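Local coordinates for protein putative cellulase CEL6 (Mycobacterium tuberculosis, PDB 1UP3) that probably hydrolyses beta-1,4-glucosidic bonds within cellulose as a family 6 endoglucanase, and binds a thio-linked cello-oligosaccharide along its substrate cleft, at residues A47-P50 / A51-G54; R98-I101 / D102-S106; L139-Y142 / A143-L147; E168-A171 / A172-D176. All coordinates share one frame; numbering follows the deposited sequence.

Contact 1: residues A47-P50 / A51-G54; sequences AFPP and ATVG
F48 and V53 meet where the loop after strand 42-44 turns into helix 50-66, in the i to i+5 spacing familiar from the hydrophobic staple at helix N-termini. It is the root of F48 that touches: its CB lies 3.8 Å from V53 CG2, while the phenyl ring leads away from the helix. V53 owes this to an uncommon valine conformation for a helix, with chi1 at 68°. CG2 lies anti to the backbone N and faces F48, whereas CG1 sits between N and the carbonyl carbon and comes to 3.6 Å from P49 O.

That carbonyl is the polar hub of the turn. V53 N donates to P49 O at 2.9 Å, nearly in line with the C=O bond (171°), and T52 N donates to the same P49 O at 3.0 Å, from above the carbonyl plane. P50 suits the opening turn because it has no N-H to satisfy and its ring restricts phi to a helical value. T52 turns OG1 back over the P49 ring (chi1 64°), crossing it obliquely, with OG1 3.5 Å from both CG and CD of P49. Helix 94-108 packs against the same turn: V53 meets W100, A103 and V104, P50 rests on W100, and W100 NE1 gives F48 O a weak hydrogen bond.

The next step of the helical bonding is spread open by a water, which donates to P50 O at 2.8 Å and accepts from G54 N at 2.9 Å.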
ATOM      1  N   ALA A  47     -14.252  -4.373  -6.290  1.00 10.73           N
ATOM      2  CA  ALA A  47     -14.385  -4.750  -7.707  1.00 11.60           C
ATOM      3  C   ALA A  47     -14.079  -6.228  -7.963  1.00 10.94           C
ATOM      4  O   ALA A  47     -14.354  -6.744  -9.040  1.00 11.57           O
ATOM      5  CB  ALA A  47     -13.489  -3.914  -8.565  1.00 12.30           C
ATOM      6  N   PHE A  48     -13.407  -6.888  -6.999  1.00  9.77           N
ATOM      7  CA  PHE A  48     -13.029  -8.291  -7.076  1.00  9.48           C
ATOM      8  C   PHE A  48     -13.828  -9.008  -5.991  1.00  8.63           C
ATOM      9  O   PHE A  48     -13.440  -9.023  -4.819  1.00  9.05           O
ATOM     10  CB  PHE A  48     -11.531  -8.465  -6.819  1.00  9.75           C
ATOM     11  CG  PHE A  48     -10.656  -7.668  -7.729  1.00  9.71           C
ATOM     12  CD1 PHE A  48     -10.407  -6.346  -7.450  1.00 12.95           C
ATOM     13  CD2 PHE A  48     -10.095  -8.242  -8.857  1.00 11.41           C
ATOM     14  CE1 PHE A  48      -9.613  -5.573  -8.269  1.00 13.52           C
ATOM     15  CE2 PHE A  48      -9.290  -7.473  -9.705  1.00 15.19           C
ATOM     16  CZ  PHE A  48      -9.051  -6.129  -9.390  1.00 14.69           C
ATOM     17  N   PRO A  49     -14.991  -9.555  -6.337  1.00  9.05           N
ATOM     18  CA  PRO A  49     -15.862 -10.099  -5.284  1.00  9.14           C
ATOM     19  C   PRO A  49     -15.316 -11.351  -4.619  1.00  8.64           C
ATOM     20  O   PRO A  49     -14.479 -12.008  -5.217  1.00  8.02           O
ATOM     21  CB  PRO A  49     -17.154 -10.449  -6.037  1.00  9.71           C
ATOM     22  CG  PRO A  49     -16.729 -10.627  -7.465  1.00 10.94           C
ATOM     23  CD  PRO A  49     -15.555  -9.690  -7.680  1.00  9.88           C
ATOM     24  N   PRO A  50     -15.790 -11.710  -3.416  1.00  8.58           N
ATOM     25  CA  PRO A  50     -15.385 -12.940  -2.749  1.00  8.38           C
ATOM     26  C   PRO A  50     -15.453 -14.172  -3.638  1.00  9.52           C
ATOM     27  O   PRO A  50     -14.619 -15.095  -3.531  1.00  9.55           O
ATOM     28  CB  PRO A  50     -16.356 -13.029  -1.565  1.00  9.22           C
ATOM     29  CG  PRO A  50     -16.713 -11.633  -1.285  1.00 10.06           C
ATOM     30  CD  PRO A  50     -16.726 -10.921  -2.581  1.00  9.96           C
ATOM     31  N   ALA A  51     -16.442 -14.198  -4.526  1.00  9.64           N
ATOM     32  CA  ALA A  51     -16.679 -15.381  -5.331  1.00 10.04           C
ATOM     33  C   ALA A  51     -15.539 -15.678  -6.272  1.00  9.10           C
ATOM     34  O   ALA A  51     -15.371 -16.851  -6.687  1.00 10.34           O
ATOM     35  CB  ALA A  51     -17.926 -15.206  -6.140  1.00 10.50           C
ATOM     36  N   THR A  52     -14.795 -14.646  -6.685  1.00  7.86           N
ATOM     37  CA  THR A  52     -13.756 -14.818  -7.698  1.00  8.35           C
ATOM     38  C   THR A  52     -12.362 -14.331  -7.332  1.00  8.49           C
ATOM     39  O   THR A  52     -11.398 -14.626  -8.048  1.00  8.51           O
ATOM     40  CB  THR A  52     -14.163 -14.164  -9.017  1.00  8.70           C
ATOM     41  OG1 THR A  52     -14.284 -12.752  -8.816  1.00 10.01           O
ATOM     42  CG2 THR A  52     -15.572 -14.713  -9.483  1.00  9.53           C
ATOM     43  N   VAL A  53     -12.229 -13.545  -6.265  1.00  7.62           N
ATOM     44  CA  VAL A  53     -10.932 -12.929  -5.966  1.00  6.77           C
ATOM     45  C   VAL A  53      -9.824 -13.957  -5.680  1.00  6.19           C
ATOM     46  O   VAL A  53      -8.637 -13.671  -5.885  1.00  6.68           O
ATOM     47  CB  VAL A  53     -11.049 -11.911  -4.811  1.00  6.50           C
ATOM     48  CG1 VAL A  53     -11.365 -12.567  -3.462  1.00  6.11           C
ATOM     49  CG2 VAL A  53      -9.767 -11.064  -4.676  1.00  6.79           C
ATOM     50  N   GLY A  54     -10.194 -15.135  -5.200  1.00  6.40           N
ATOM     51  CA  GLY A  54      -9.243 -16.201  -4.979  1.00  6.73           C
ATOM     52  C   GLY A  54      -8.484 -16.559  -6.242  1.00  7.67           C
ATOM     53  O   GLY A  54      -7.259 -16.709  -6.222  1.00  7.25           O
TER
HETATM   54  O   HOH W   1     -12.655 -16.611  -4.731  1.00 11.07           O

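Contact 2: residues R98-I101 / D102-S106; sequences RGWI and DAVAS
Helix 94-108 is the crossover helix of the beta-alpha-beta unit that links strand 72-75 to strand 113-117, and in its middle W100 and V104 stand one turn apart. V104 CG2 lies over one face of the indole, 4.4 Å from W100 CE2, a loose apolar contact. With chi1 at 169° the valine sends CG1 anti to its own N, and CG2 is left turned back along the helix, where it also reaches W100 O at 3.4 Å. The indole itself swings out from the axis, its CG anti to N (chi1 -170°), which carries the large ring away from the following turn, toward F91 and P50, both of which it touches.

The backbone supplies regular i to i+4 bonding: V104 N to W100 O at 2.9 Å is close to straight (166°), and A105 N to I101 O follows at 3.0 Å. D102 N donates to R98 O at 3.0 Å, and the carboxylate of D102 folds back so that its CG is 3.3 Å from R98 O. The two acceptors do not bond to each other; the carboxylate instead has its hydrogen-bond partner outside, D102 OD1 with Y142 OH. A103 turns only a small methyl to helix 50-66, which suits a place where two helices lie close.

Around the helix, one face turns to helix 50-66. I101 faces Y142, A143 and T146 of helix 130-147, and both W100 and I101 lean inward on L75 of strand 72-75.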
ATOM      1  N   ARG A  98     -15.308 -10.115   5.564  1.00  6.14           N
ATOM      2  CA  ARG A  98     -14.734 -11.369   6.029  1.00  7.06           C
ATOM      3  C   ARG A  98     -14.731 -12.462   4.972  1.00  7.62           C
ATOM      4  O   ARG A  98     -13.787 -13.249   4.850  1.00  6.94           O
ATOM      5  CB  ARG A  98     -15.412 -11.835   7.308  1.00  6.93           C
ATOM      6  CG  ARG A  98     -15.225 -10.924   8.455  1.00 10.03           C
ATOM      7  CD  ARG A  98     -16.299 -11.146   9.456  1.00 17.76           C
ATOM      8  NE  ARG A  98     -15.831 -12.050  10.467  1.00 26.44           N
ATOM      9  CZ  ARG A  98     -15.371 -11.611  11.639  1.00 30.04           C
ATOM     10  NH1 ARG A  98     -15.369 -10.306  11.917  1.00 33.90           N
ATOM     11  NH2 ARG A  98     -14.917 -12.462  12.533  1.00 33.16           N
ATOM     12  N   GLY A  99     -15.763 -12.530   4.190  1.00  7.34           N
ATOM     13  CA  GLY A  99     -15.825 -13.522   3.133  1.00  7.18           C
ATOM     14  C   GLY A  99     -14.773 -13.263   2.068  1.00  7.40           C
ATOM     15  O   GLY A  99     -14.166 -14.186   1.512  1.00  7.54           O
ATOM     16  N   TRP A 100     -14.555 -11.983   1.809  1.00  6.40           N
ATOM     17  CA  TRP A 100     -13.515 -11.536   0.882  1.00  5.51           C
ATOM     18  C   TRP A 100     -12.131 -11.945   1.354  1.00  6.73           C
ATOM     19  O   TRP A 100     -11.366 -12.496   0.567  1.00  5.95           O
ATOM     20  CB  TRP A 100     -13.582 -10.036   0.737  1.00  5.91           C
ATOM     21  CG  TRP A 100     -12.730  -9.421  -0.366  1.00  4.70           C
ATOM     22  CD1 TRP A 100     -12.885  -9.579  -1.724  1.00  4.60           C
ATOM     23  CD2 TRP A 100     -11.662  -8.456  -0.195  1.00  5.31           C
ATOM     24  NE1 TRP A 100     -11.982  -8.782  -2.397  1.00  6.71           N
ATOM     25  CE2 TRP A 100     -11.231  -8.077  -1.495  1.00  6.11           C
ATOM     26  CE3 TRP A 100     -11.049  -7.846   0.919  1.00  7.54           C
ATOM     27  CZ2 TRP A 100     -10.198  -7.140  -1.707  1.00  6.00           C
ATOM     28  CZ3 TRP A 100     -10.046  -6.940   0.717  1.00  4.96           C
ATOM     29  CH2 TRP A 100      -9.631  -6.582  -0.599  1.00  5.63           C
ATOM     30  N   ILE A 101     -11.812 -11.681   2.628  1.00  6.32           N
ATOM     31  CA  ILE A 101     -10.542 -12.093   3.207  1.00  6.57           C
ATOM     32  C   ILE A 101     -10.372 -13.641   3.125  1.00  7.12           C
ATOM     33  O   ILE A 101      -9.285 -14.117   2.800  1.00  6.70           O
ATOM     34  CB  ILE A 101     -10.448 -11.619   4.701  1.00  6.42           C
ATOM     35  CG1 ILE A 101     -10.304 -10.093   4.774  1.00  7.46           C
ATOM     36  CG2 ILE A 101      -9.335 -12.343   5.391  1.00  7.68           C
ATOM     37  CD1 ILE A 101      -9.038  -9.535   4.071  1.00  6.96           C
ATOM     38  N   ASP A 102     -11.442 -14.412   3.382  1.00  6.04           N
ATOM     39  CA  ASP A 102     -11.334 -15.857   3.270  1.00  6.54           C
ATOM     40  C   ASP A 102     -10.938 -16.258   1.871  1.00  7.27           C
ATOM     41  O   ASP A 102     -10.128 -17.182   1.680  1.00  7.20           O
ATOM     42  CB  ASP A 102     -12.648 -16.560   3.616  1.00  7.26           C
ATOM     43  CG  ASP A 102     -13.026 -16.425   5.063  1.00 10.42           C
ATOM     44  OD1 ASP A 102     -12.178 -16.097   5.909  1.00 10.95           O
ATOM     45  OD2 ASP A 102     -14.209 -16.639   5.458  1.00 13.86           O
ATOM     46  N   ALA A 103     -11.553 -15.607   0.902  1.00  6.45           N
ATOM     47  CA  ALA A 103     -11.277 -15.894  -0.508  1.00  6.81           C
ATOM     48  C   ALA A 103      -9.861 -15.501  -0.913  1.00  7.09           C
ATOM     49  O   ALA A 103      -9.189 -16.247  -1.611  1.00  7.43           O
ATOM     50  CB  ALA A 103     -12.296 -15.203  -1.382  1.00  7.11           C
ATOM     51  N   VAL A 104      -9.391 -14.330  -0.490  1.00  6.99           N
ATOM     52  CA  VAL A 104      -8.017 -13.937  -0.743  1.00  7.03           C
ATOM     53  C   VAL A 104      -7.036 -14.986  -0.169  1.00  7.87           C
ATOM     54  O   VAL A 104      -6.089 -15.404  -0.835  1.00  8.32           O
ATOM     55  CB  VAL A 104      -7.705 -12.561  -0.161  1.00  7.75           C
ATOM     56  CG1 VAL A 104      -6.225 -12.257  -0.187  1.00  8.01           C
ATOM     57  CG2 VAL A 104      -8.466 -11.447  -0.910  1.00  7.07           C
ATOM     58  N   ALA A 105      -7.262 -15.415   1.064  1.00  8.12           N
ATOM     59  CA  ALA A 105      -6.415 -16.427   1.688  1.00  8.20           C
ATOM     60  C   ALA A 105      -6.456 -17.766   0.936  1.00  9.58           C
ATOM     61  O   ALA A 105      -5.438 -18.452   0.837  1.00  9.85           O
ATOM     62  CB  ALA A 105      -6.818 -16.582   3.153  1.00  8.75           C
ATOM     63  N   SER A 106      -7.619 -18.135   0.426  1.00 10.11           N
ATOM     64  CA  SER A 106      -7.745 -19.355  -0.361  1.00 10.24           C
ATOM     65  C   SER A 106      -6.891 -19.258  -1.609  1.00 10.84           C
ATOM     66  O   SER A 106      -6.250 -20.231  -2.021  1.00 13.30           O
ATOM     67  CB  SER A 106      -9.219 -19.605  -0.746  0.50 10.62           C
ATOM     68  OG  SER A 106      -9.657 -18.832  -1.868  0.33  8.20           O
TER

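Contact 3: residues L139-Y142 / A143-L147; sequences LVRY and AVDTL
Y142 leans its ring over T146 one turn further along helix 130-147, in the outer helical layer of the enzyme. From CB, next to the peptide of A143, the chain swings outward with CG anti to the backbone N (chi1 -173°), and the ring then turns one face to the T146 hydroxyl. T146 OG1 is offset toward the rim, over the CD2-CE2-CZ side of the ring: it is 3.7 Å from Y142 CD2, 3.5 Å from CE2 and 3.6 Å from CZ. At the tip, Y142 OH has D102 as its partner, and the guanidinium of R98 makes a cation-pi contact with the ring.

Y142 O is gripped twice by T146. OG1 donates to it at 2.8 Å and T146 N at 2.9 Å, the two arriving from opposite faces of the carbonyl plane. Having chi1 at -54° puts OG1 beside the backbone N, from where a threonine hydroxyl can reach the carbonyl four residues back.

R141 and D145 lie alongside each other without forming a salt bridge: R141 CG is 4.0 Å from D145 OD2, while the chain bends at chi3, and the guanidinium forms a salt bridge with D138 as NE donates to D176 O.

Since the T146 hydroxyl gives its hydrogen to Y142 O, its approach to the ring is probably packing of the oxygen rather than an O-H...pi bond.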
ATOM      1  N   LEU A 139     -12.194  -6.346  11.948  1.00  5.80           N
ATOM      2  CA  LEU A 139     -11.990  -6.753  10.564  1.00  6.17           C
ATOM      3  C   LEU A 139     -10.511  -6.779  10.180  1.00  6.75           C
ATOM      4  O   LEU A 139     -10.069  -7.697   9.497  1.00  7.66           O
ATOM      5  CB  LEU A 139     -12.780  -5.828   9.630  1.00  6.73           C
ATOM      6  CG  LEU A 139     -14.293  -5.969   9.781  1.00  5.68           C
ATOM      7  CD1 LEU A 139     -14.968  -4.914   8.903  1.00  6.38           C
ATOM      8  CD2 LEU A 139     -14.811  -7.323   9.516  1.00  7.16           C
ATOM      9  N   VAL A 140      -9.741  -5.809  10.664  1.00  7.38           N
ATOM     10  CA  VAL A 140      -8.326  -5.809  10.398  1.00  6.72           C
ATOM     11  C   VAL A 140      -7.674  -6.983  11.125  1.00  7.33           C
ATOM     12  O   VAL A 140      -6.793  -7.634  10.578  1.00  8.16           O
ATOM     13  CB  VAL A 140      -7.676  -4.451  10.723  1.00  6.64           C
ATOM     14  CG1 VAL A 140      -6.158  -4.532  10.516  1.00  7.82           C
ATOM     15  CG2 VAL A 140      -8.284  -3.385   9.811  1.00  7.90           C
ATOM     16  N   ARG A 141      -8.068  -7.215  12.370  1.00  6.88           N
ATOM     17  CA  ARG A 141      -7.570  -8.384  13.087  1.00  7.27           C
ATOM     18  C   ARG A 141      -7.921  -9.699  12.369  1.00  7.72           C
ATOM     19  O   ARG A 141      -7.092 -10.629  12.304  1.00  7.61           O
ATOM     20  CB  ARG A 141      -8.109  -8.397  14.529  1.00  8.02           C
ATOM     21  CG  ARG A 141      -7.447  -9.508  15.362  1.00 10.08           C
ATOM     22  CD  ARG A 141      -7.931  -9.599  16.824  1.00 16.48           C
ATOM     23  NE  ARG A 141      -8.455  -8.348  17.276  1.00 24.21           N
ATOM     24  CZ  ARG A 141      -9.719  -8.015  17.525  1.00 29.50           C
ATOM     25  NH1 ARG A 141     -10.726  -8.897  17.493  1.00 32.28           N
ATOM     26  NH2 ARG A 141      -9.952  -6.737  17.856  1.00 31.05           N
ATOM     27  N   TYR A 142      -9.126  -9.779  11.811  1.00  7.84           N
ATOM     28  CA  TYR A 142      -9.551 -10.945  11.052  1.00  7.97           C
ATOM     29  C   TYR A 142      -8.623 -11.170   9.841  1.00  7.45           C
ATOM     30  O   TYR A 142      -8.183 -12.283   9.575  1.00  7.84           O
ATOM     31  CB  TYR A 142     -10.998 -10.788  10.593  1.00  9.13           C
ATOM     32  CG  TYR A 142     -11.535 -12.056   9.947  1.00  8.32           C
ATOM     33  CD1 TYR A 142     -11.995 -13.087  10.714  1.00 12.18           C
ATOM     34  CD2 TYR A 142     -11.503 -12.225   8.560  1.00  8.59           C
ATOM     35  CE1 TYR A 142     -12.446 -14.275  10.148  1.00 14.40           C
ATOM     36  CE2 TYR A 142     -11.968 -13.413   7.975  1.00  9.58           C
ATOM     37  CZ  TYR A 142     -12.414 -14.441   8.798  1.00 13.62           C
ATOM     38  OH  TYR A 142     -12.885 -15.651   8.288  1.00 14.05           O
ATOM     39  N   ALA A 143      -8.296 -10.086   9.140  1.00  7.23           N
ATOM     40  CA  ALA A 143      -7.361 -10.169   8.032  1.00  7.10           C
ATOM     41  C   ALA A 143      -6.007 -10.711   8.465  1.00  7.87           C
ATOM     42  O   ALA A 143      -5.459 -11.583   7.827  1.00  7.61           O
ATOM     43  CB  ALA A 143      -7.216  -8.821   7.368  1.00  8.08           C
ATOM     44  N   VAL A 144      -5.454 -10.208   9.556  1.00  7.59           N
ATOM     45  CA  VAL A 144      -4.175 -10.663  10.047  1.00  8.47           C
ATOM     46  C   VAL A 144      -4.252 -12.139  10.374  1.00  9.11           C
ATOM     47  O   VAL A 144      -3.408 -12.937   9.945  1.00  9.95           O
ATOM     48  CB  VAL A 144      -3.714  -9.867  11.294  1.00  9.97           C
ATOM     49  CG1 VAL A 144      -2.513 -10.529  11.947  1.00 11.66           C
ATOM     50  CG2 VAL A 144      -3.375  -8.422  10.919  1.00 11.67           C
ATOM     51  N   ASP A 145      -5.278 -12.517  11.142  1.00  8.83           N
ATOM     52  CA  ASP A 145      -5.392 -13.905  11.607  1.00  9.74           C
ATOM     53  C   ASP A 145      -5.563 -14.883  10.457  1.00 10.77           C
ATOM     54  O   ASP A 145      -5.101 -16.026  10.553  1.00 11.48           O
ATOM     55  CB  ASP A 145      -6.592 -14.068  12.533  1.00  9.42           C
ATOM     56  CG  ASP A 145      -6.395 -13.453  13.920  1.00 14.23           C
ATOM     57  OD1 ASP A 145      -5.261 -13.073  14.308  1.00 15.85           O
ATOM     58  OD2 ASP A 145      -7.368 -13.408  14.713  1.00 18.26           O
ATOM     59  N   THR A 146      -6.226 -14.466   9.388  1.00  7.92           N
ATOM     60  CA  THR A 146      -6.549 -15.363   8.267  1.00  8.22           C
ATOM     61  C   THR A 146      -5.440 -15.418   7.238  1.00  9.03           C
ATOM     62  O   THR A 146      -5.106 -16.487   6.722  1.00  9.54           O
ATOM     63  CB  THR A 146      -7.851 -14.916   7.640  1.00  8.26           C
ATOM     64  OG1 THR A 146      -8.847 -14.836   8.681  1.00  9.66           O
ATOM     65  CG2 THR A 146      -8.391 -15.947   6.660  1.00 10.14           C
ATOM     66  N   LEU A 147      -4.890 -14.263   6.901  1.00  8.02           N
ATOM     67  CA  LEU A 147      -3.862 -14.176   5.880  1.00  8.46           C
ATOM     68  C   LEU A 147      -2.549 -14.834   6.297  1.00  8.66           C
ATOM     69  O   LEU A 147      -1.858 -15.406   5.433  1.00  8.89           O
ATOM     70  CB  LEU A 147      -3.616 -12.743   5.417  1.00  9.31           C
ATOM     71  CG  LEU A 147      -4.818 -12.041   4.787  1.00  9.97           C
ATOM     72  CD1 LEU A 147      -4.577 -10.551   4.754  1.00 13.01           C
ATOM     73  CD2 LEU A 147      -5.105 -12.622   3.384  1.00 13.93           C
TER

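Contact 4: residues E168-A171 / A172-D176; sequences EAMA and ARLND
M170 sets its CG anti to the backbone N (chi1 -176°) and then bends at chi2 (49°), while L174 carries its CG beside N and back toward the preceding turn; the two chains therefore cross, with M170 CG 4.1 Å from L174 CD1. Both are flexible or branched apolar chains suited to the buried side of the helix. On the backbone between them, L174 N donates to M170 O at 2.8 Å, almost in line with the carbonyl. A171 adds only a methyl to this side, where L208 of helix 195-208 lies against it.

This is helix 167-176, the crossover between strands 153-158 and 184-187 in the parallel sheet of the family 6 fold. M170 also packs on L122 and A123 of helix 121-124, and its side chain is about 10 Å from a bound glucose unit of the ligand.

R173 runs out extended from CG to NE, passing A169 O with its CG at 3.5 Å. R173 N donates to that carbonyl at 3.3 Å, and a water fills in between: it donates to A169 O at 2.9 Å and accepts from R173 NE at 3.1 Å, lying at the guanidinium edge in its plane. The outer nitrogens are taken by D126, in a salt bridge, and L122 O. N175 lays its amide carbon 3.3 Å from A171 O, yet ND2 bonds to L208 O instead.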
ATOM      1  N   GLU A 168       2.498   6.351  19.662  1.00  9.71           N
ATOM      2  CA  GLU A 168       1.830   5.669  20.764  1.00 10.92           C
ATOM      3  C   GLU A 168       0.397   5.273  20.397  1.00 10.23           C
ATOM      4  O   GLU A 168      -0.060   4.134  20.675  1.00 11.33           O
ATOM      5  CB  GLU A 168       1.857   6.595  21.985  1.00 11.80           C
ATOM      6  CG  GLU A 168       3.269   6.883  22.539  1.00 12.10           C
ATOM      7  CD  GLU A 168       4.132   7.980  21.825  1.00 16.96           C
ATOM      8  OE1 GLU A 168       3.694   8.653  20.799  1.00 13.49           O
ATOM      9  OE2 GLU A 168       5.300   8.215  22.330  1.00 16.75           O
ATOM     10  N   ALA A 169      -0.336   6.180  19.773  1.00  9.67           N
ATOM     11  CA  ALA A 169      -1.702   5.933  19.378  1.00  8.90           C
ATOM     12  C   ALA A 169      -1.776   4.797  18.316  1.00  9.34           C
ATOM     13  O   ALA A 169      -2.618   3.882  18.423  1.00  9.78           O
ATOM     14  CB  ALA A 169      -2.347   7.201  18.851  1.00 10.25           C
ATOM     15  N   MET A 170      -0.873   4.840  17.355  1.00  7.86           N
ATOM     16  CA  MET A 170      -0.904   3.841  16.289  1.00  8.34           C
ATOM     17  C   MET A 170      -0.407   2.497  16.839  1.00  8.01           C
ATOM     18  O   MET A 170      -0.961   1.442  16.497  1.00  8.89           O
ATOM     19  CB  MET A 170      -0.141   4.326  15.070  1.00  7.87           C
ATOM     20  CG  MET A 170      -0.208   3.368  13.886  1.00  8.96           C
ATOM     21  SD  MET A 170      -1.854   2.771  13.433  1.00 10.83           S
ATOM     22  CE  MET A 170      -2.408   4.086  12.415  1.00  9.79           C
ATOM     23  N   ALA A 171       0.601   2.493  17.703  1.00  8.12           N
ATOM     24  CA  ALA A 171       1.067   1.230  18.269  1.00  8.18           C
ATOM     25  C   ALA A 171      -0.060   0.558  19.041  1.00  8.17           C
ATOM     26  O   ALA A 171      -0.172  -0.667  19.021  1.00  9.80           O
ATOM     27  CB  ALA A 171       2.269   1.447  19.178  1.00  9.05           C
ATOM     28  N   ALA A 172      -0.864   1.328  19.765  1.00  8.73           N
ATOM     29  CA  ALA A 172      -1.990   0.755  20.492  1.00 10.45           C
ATOM     30  C   ALA A 172      -2.955   0.032  19.561  1.00  9.59           C
ATOM     31  O   ALA A 172      -3.437  -1.082  19.877  1.00 11.40           O
ATOM     32  CB  ALA A 172      -2.728   1.810  21.279  1.00 11.53           C
ATOM     33  N   ARG A 173      -3.270   0.655  18.438  1.00  8.41           N
ATOM     34  CA  ARG A 173      -4.165   0.056  17.460  1.00  8.53           C
ATOM     35  C   ARG A 173      -3.525  -1.174  16.836  1.00  8.28           C
ATOM     36  O   ARG A 173      -4.203  -2.186  16.629  1.00  8.76           O
ATOM     37  CB  ARG A 173      -4.584   1.074  16.415  1.00  9.12           C
ATOM     38  CG  ARG A 173      -5.368   2.218  17.006  1.00  9.92           C
ATOM     39  CD  ARG A 173      -5.825   3.275  16.031  1.00 12.03           C
ATOM     40  NE  ARG A 173      -6.326   4.411  16.795  1.00 13.55           N
ATOM     41  CZ  ARG A 173      -7.061   5.390  16.333  1.00 15.33           C
ATOM     42  NH1 ARG A 173      -7.451   5.439  15.068  1.00 11.88           N
ATOM     43  NH2 ARG A 173      -7.409   6.365  17.163  1.00 17.48           N
ATOM     44  N   LEU A 174      -2.247  -1.099  16.479  1.00  7.46           N
ATOM     45  CA  LEU A 174      -1.565  -2.278  15.886  1.00  6.78           C
ATOM     46  C   LEU A 174      -1.545  -3.443  16.869  1.00  7.73           C
ATOM     47  O   LEU A 174      -1.745  -4.594  16.479  1.00  8.18           O
ATOM     48  CB  LEU A 174      -0.131  -1.905  15.510  1.00  7.11           C
ATOM     49  CG  LEU A 174      -0.021  -1.001  14.279  1.00  7.60           C
ATOM     50  CD1 LEU A 174       1.397  -0.447  14.180  1.00  8.91           C
ATOM     51  CD2 LEU A 174      -0.334  -1.761  12.997  1.00  8.36           C
ATOM     52  N   ASN A 175      -1.315  -3.139  18.149  1.00  8.41           N
ATOM     53  CA  ASN A 175      -1.277  -4.192  19.155  1.00 10.07           C
ATOM     54  C   ASN A 175      -2.650  -4.829  19.282  1.00 11.90           C
ATOM     55  O   ASN A 175      -2.735  -6.055  19.383  1.00 12.62           O
ATOM     56  CB  ASN A 175      -0.715  -3.666  20.482  1.00 10.50           C
ATOM     57  CG  ASN A 175       0.792  -3.485  20.425  1.00 11.66           C
ATOM     58  OD1 ASN A 175       1.517  -4.236  19.718  1.00 12.54           O
ATOM     59  ND2 ASN A 175       1.290  -2.496  21.164  1.00 11.70           N
ATOM     60  N   ASP A 176      -3.701  -4.021  19.241  1.00 11.98           N
ATOM     61  CA  ASP A 176      -5.070  -4.525  19.288  1.00 14.25           C
ATOM     62  C   ASP A 176      -5.447  -5.433  18.131  1.00 13.79           C
ATOM     63  O   ASP A 176      -6.290  -6.308  18.309  1.00 13.82           O
ATOM     64  CB  ASP A 176      -6.073  -3.389  19.305  1.00 15.85           C
ATOM     65  CG  ASP A 176      -7.494  -3.882  19.599  1.00 22.64           C
ATOM     66  OD1 ASP A 176      -7.699  -4.425  20.710  1.00 29.08           O
ATOM     67  OD2 ASP A 176      -8.459  -3.810  18.789  1.00 31.04           O
TER
HETATM   68  O   HOH W   2      -5.113   4.621  19.599  1.00 17.68           O

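How the contacts relate
The contacts follow one another along the chain and lie on four helices of one family 6 domain, 50-66, 94-108, 130-147 and 167-176, that come between strands of the parallel seven-stranded sheet. Neighbours are close: centres are about 9 Å apart for contacts 1 and 2, 10 Å for contacts 2 and 3, and 15 Å for contacts 3 and 4, while contacts 1 and 4 are about 30 Å apart. A weak hydrogen bond and side-chain packing join 1 and 2, a hydrogen bond and packing join 2 and 3, and between 3 and 4 a salt bridge runs from R141 NH2 to D176 OD2 (3.4 Å). The series thus ties part of the outer helical layer together, and contact 4 comes within about 10 Å of the bound oligosaccharide.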